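Local coordinates for protein tRNA(Ile2) 2-agmatinylcytidine synthetase TiaS (Archaeoglobus fulgidus, PDB 5XOB) that uses ATP to attach agmatine to the wobble cytidine of an isoleucine tRNA, forming 2-agmatinylcytidine and switching the codon read from AUG to AUA, at residues M183-N194 with I216-A227. Sequence-based numbering, arbitrary orientation.
Sequences MDYELYPQTFDN and IRGESVEALYKA
The Phe-192 ring overlaps the base of Arg-217, whose CB sits over one ring face, 4.1 Å from the ring centroid, in a CH-pi contact. In the ferredoxin-like domain of TiaS, the loop after helix 177-187 pairs here with strand 212-218, the outermost strand on its side of the mixed sheet. The pairing is a single beta bridge, Thr-191 with Gly-218. Arg-217 CD also lies near CE1 of the ring. CG of Phe-192 lies between the backbone N and carbonyl carbon (chi1 64°), which turns the ring toward Arg-217, with Gly-218 CA near CE2. Glu-219 OE2 approaches the ring obliquely and is also salt-bridged to Arg-410 from the C-terminal tail.

Backbone bonds flank the bridge. Glu-219 N donates to Gln-190 O at 2.8 Å, and Phe-192 N donates to Arg-217 O at 3.1 Å, from above the carbonyl plane. Asn-194 extends this pairing with its side-chain amide. Its OD1 accepts from Arg-217 N at 3.1 Å, while ND2 gives a weak bond to Arg-217 O. An alanine here removes both bonds and is likely to leave Arg-217 N without this acceptor on the strand edge.

Beside the bridge, the helical pieces 183-187 and 221-227 run roughly antiparallel, at 153°. Two alanines of helix 221-230, Ala-223 and Ala-227, meet segment 183-194. Ala-223 CB meets Gln-190 CB at 3.6 Å. Met-183 has its CG anti to the backbone N (chi1 172°), which carries CG and SD toward Ala-227. Ser-220 caps helix 221-230, its OG accepting from Ala-223 N. Leu-187 presses CD1 against this helix, 3.4 Å from Ala-223 O and touching Ala-227 CB.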
# COMPACT_ATOMS: atom_id res chain seq x y z
N MET A 183 -21.10 -8.15 -2.01
CA MET A 183 -20.51 -7.68 -3.26
C MET A 183 -19.12 -8.30 -3.46
O MET A 183 -18.73 -8.63 -4.59
CB MET A 183 -20.43 -6.15 -3.28
CG MET A 183 -19.66 -5.55 -4.45
SD MET A 183 -17.86 -5.52 -4.24
CE MET A 183 -17.68 -4.43 -2.83
N ASP A 184 -18.39 -8.46 -2.36
CA ASP A 184 -17.05 -9.04 -2.38
C ASP A 184 -17.09 -10.53 -2.75
O ASP A 184 -16.27 -11.00 -3.54
CB ASP A 184 -16.37 -8.84 -1.03
CG ASP A 184 -14.91 -9.25 -1.05
OD1 ASP A 184 -14.10 -8.56 -1.71
OD2 ASP A 184 -14.57 -10.26 -0.39
N TYR A 185 -18.04 -11.26 -2.18
CA TYR A 185 -18.23 -12.67 -2.52
C TYR A 185 -18.49 -12.82 -4.01
O TYR A 185 -17.89 -13.67 -4.67
CB TYR A 185 -19.37 -13.27 -1.71
N GLU A 186 -19.36 -11.98 -4.56
CA GLU A 186 -19.71 -12.07 -5.97
C GLU A 186 -18.55 -11.80 -6.93
O GLU A 186 -18.33 -12.57 -7.87
CB GLU A 186 -20.88 -11.13 -6.30
CG GLU A 186 -22.24 -11.76 -6.06
CD GLU A 186 -22.46 -13.01 -6.89
OE1 GLU A 186 -22.91 -14.03 -6.31
OE2 GLU A 186 -22.15 -12.99 -8.11
N LEU A 187 -17.81 -10.72 -6.69
CA LEU A 187 -16.89 -10.17 -7.70
C LEU A 187 -15.41 -10.45 -7.46
O LEU A 187 -14.62 -10.41 -8.40
CB LEU A 187 -17.12 -8.66 -7.86
CG LEU A 187 -18.55 -8.26 -8.24
CD1 LEU A 187 -18.71 -6.74 -8.30
CD2 LEU A 187 -18.96 -8.88 -9.57
N TYR A 188 -15.05 -10.73 -6.21
CA TYR A 188 -13.65 -10.98 -5.89
C TYR A 188 -13.06 -12.03 -6.81
O TYR A 188 -13.67 -13.07 -7.02
CB TYR A 188 -13.54 -11.47 -4.46
CG TYR A 188 -12.13 -11.76 -4.01
CD1 TYR A 188 -11.38 -10.80 -3.35
CD2 TYR A 188 -11.56 -13.01 -4.22
CE1 TYR A 188 -10.10 -11.06 -2.91
CE2 TYR A 188 -10.27 -13.28 -3.79
CZ TYR A 188 -9.55 -12.30 -3.14
OH TYR A 188 -8.27 -12.57 -2.70
N PRO A 189 -11.85 -11.78 -7.34
CA PRO A 189 -10.92 -10.69 -7.12
C PRO A 189 -10.95 -9.59 -8.20
O PRO A 189 -10.00 -8.80 -8.32
CB PRO A 189 -9.58 -11.41 -7.14
CG PRO A 189 -9.78 -12.46 -8.19
CD PRO A 189 -11.24 -12.83 -8.17
N GLN A 190 -12.03 -9.53 -8.98
CA GLN A 190 -12.19 -8.46 -9.96
C GLN A 190 -12.39 -7.14 -9.23
O GLN A 190 -12.08 -6.08 -9.76
CB GLN A 190 -13.35 -8.77 -10.91
CG GLN A 190 -13.12 -10.02 -11.73
CD GLN A 190 -11.85 -9.94 -12.56
OE1 GLN A 190 -11.71 -9.07 -13.42
NE2 GLN A 190 -10.89 -10.83 -12.29
N THR A 191 -12.96 -7.22 -8.03
CA THR A 191 -12.80 -6.20 -7.01
C THR A 191 -11.94 -6.84 -5.94
O THR A 191 -11.98 -8.06 -5.77
CB THR A 191 -14.13 -5.77 -6.37
OG1 THR A 191 -14.58 -6.75 -5.42
CG2 THR A 191 -15.19 -5.54 -7.42
N PHE A 192 -11.16 -6.04 -5.22
CA PHE A 192 -10.32 -6.58 -4.15
C PHE A 192 -10.07 -5.57 -3.05
O PHE A 192 -10.24 -4.36 -3.25
CB PHE A 192 -9.00 -7.08 -4.73
CG PHE A 192 -8.17 -5.99 -5.34
CD1 PHE A 192 -7.26 -5.29 -4.56
CD2 PHE A 192 -8.30 -5.66 -6.68
CE1 PHE A 192 -6.49 -4.28 -5.10
CE2 PHE A 192 -7.53 -4.65 -7.24
CZ PHE A 192 -6.62 -3.95 -6.44
N ASP A 193 -9.68 -6.07 -1.88
CA ASP A 193 -9.34 -5.22 -0.74
C ASP A 193 -10.42 -4.20 -0.41
O ASP A 193 -10.12 -3.05 -0.06
CB ASP A 193 -7.99 -4.52 -0.97
CG ASP A 193 -6.81 -5.41 -0.70
OD1 ASP A 193 -6.92 -6.29 0.19
OD2 ASP A 193 -5.76 -5.22 -1.35
N ASN A 194 -11.67 -4.61 -0.51
CA ASN A 194 -12.76 -3.74 -0.14
C ASN A 194 -13.40 -4.18 1.17
O ASN A 194 -14.25 -3.49 1.72
CB ASN A 194 -13.77 -3.68 -1.29
CG ASN A 194 -13.12 -3.25 -2.61
OD1 ASN A 194 -12.37 -2.27 -2.67
ND2 ASN A 194 -13.39 -4.00 -3.66
N ILE A 216 -13.98 1.85 -4.53
CA ILE A 216 -13.87 0.43 -4.79
C ILE A 216 -12.72 0.12 -5.76
O ILE A 216 -12.71 0.60 -6.89
CB ILE A 216 -15.22 -0.11 -5.29
CG1 ILE A 216 -16.23 -0.03 -4.14
CG2 ILE A 216 -15.11 -1.55 -5.78
CD1 ILE A 216 -17.67 -0.21 -4.56
N ARG A 217 -11.76 -0.68 -5.28
CA ARG A 217 -10.61 -1.11 -6.09
C ARG A 217 -10.97 -2.31 -6.94
O ARG A 217 -11.67 -3.21 -6.49
CB ARG A 217 -9.42 -1.47 -5.19
CG ARG A 217 -8.43 -0.34 -4.99
CD ARG A 217 -7.37 -0.67 -3.94
NE ARG A 217 -6.76 0.56 -3.44
CZ ARG A 217 -7.16 1.25 -2.38
NH1 ARG A 217 -8.19 0.85 -1.63
NH2 ARG A 217 -6.52 2.36 -2.05
N GLY A 218 -10.46 -2.35 -8.17
CA GLY A 218 -10.71 -3.50 -9.03
C GLY A 218 -9.96 -3.53 -10.34
O GLY A 218 -9.15 -2.64 -10.64
N GLU A 219 -10.25 -4.55 -11.14
CA GLU A 219 -9.48 -4.86 -12.35
C GLU A 219 -10.16 -4.40 -13.65
O GLU A 219 -9.49 -4.24 -14.67
CB GLU A 219 -9.21 -6.36 -12.42
CG GLU A 219 -8.46 -6.92 -11.21
CD GLU A 219 -6.98 -6.55 -11.17
OE1 GLU A 219 -6.39 -6.19 -12.22
OE2 GLU A 219 -6.40 -6.65 -10.08
N SER A 220 -11.48 -4.21 -13.62
CA SER A 220 -12.19 -3.83 -14.84
C SER A 220 -13.25 -2.81 -14.55
O SER A 220 -13.73 -2.68 -13.42
CB SER A 220 -12.85 -5.05 -15.48
OG SER A 220 -13.93 -5.52 -14.68
N VAL A 221 -13.62 -2.09 -15.60
CA VAL A 221 -14.69 -1.11 -15.50
C VAL A 221 -15.99 -1.88 -15.23
O VAL A 221 -16.78 -1.48 -14.38
CB VAL A 221 -14.80 -0.24 -16.77
CG1 VAL A 221 -15.87 0.84 -16.61
CG2 VAL A 221 -13.46 0.42 -17.08
N GLU A 222 -16.16 -3.00 -15.94
CA GLU A 222 -17.33 -3.88 -15.79
C GLU A 222 -17.57 -4.26 -14.33
O GLU A 222 -18.67 -4.06 -13.80
CB GLU A 222 -17.15 -5.16 -16.63
CG GLU A 222 -18.23 -6.23 -16.42
CD GLU A 222 -17.88 -7.58 -17.06
OE1 GLU A 222 -17.73 -8.57 -16.31
OE2 GLU A 222 -17.76 -7.64 -18.31
N ALA A 223 -16.55 -4.81 -13.69
CA ALA A 223 -16.63 -5.25 -12.30
C ALA A 223 -16.94 -4.09 -11.38
O ALA A 223 -17.73 -4.22 -10.44
CB ALA A 223 -15.31 -5.89 -11.88
N LEU A 224 -16.32 -2.95 -11.65
CA LEU A 224 -16.46 -1.78 -10.79
C LEU A 224 -17.90 -1.29 -10.76
O LEU A 224 -18.48 -1.11 -9.69
CB LEU A 224 -15.48 -0.66 -11.22
CG LEU A 224 -14.30 -0.31 -10.30
CD1 LEU A 224 -14.00 -1.35 -9.22
CD2 LEU A 224 -13.05 -0.02 -11.11
N TYR A 225 -18.49 -1.10 -11.94
CA TYR A 225 -19.88 -0.66 -12.02
C TYR A 225 -20.84 -1.71 -11.45
O TYR A 225 -21.86 -1.37 -10.84
CB TYR A 225 -20.26 -0.27 -13.46
CG TYR A 225 -19.73 1.09 -13.91
CD1 TYR A 225 -19.89 2.22 -13.11
CD2 TYR A 225 -19.10 1.24 -15.15
CE1 TYR A 225 -19.42 3.46 -13.52
CE2 TYR A 225 -18.63 2.48 -15.56
CZ TYR A 225 -18.79 3.58 -14.74
OH TYR A 225 -18.33 4.82 -15.15
N LYS A 226 -20.52 -2.99 -11.65
CA LYS A 226 -21.24 -4.08 -10.98
C LYS A 226 -21.20 -3.93 -9.46
O LYS A 226 -22.23 -4.05 -8.80
CB LYS A 226 -20.67 -5.44 -11.36
CG LYS A 226 -21.13 -5.92 -12.71
CD LYS A 226 -20.53 -7.27 -13.04
CE LYS A 226 -21.21 -7.89 -14.25
NZ LYS A 226 -20.78 -9.31 -14.45
N ALA A 227 -20.01 -3.68 -8.93
CA ALA A 227 -19.85 -3.41 -7.51
C ALA A 227 -20.79 -2.29 -7.07
O ALA A 227 -21.47 -2.39 -6.05
CB ALA A 227 -18.41 -3.05 -7.20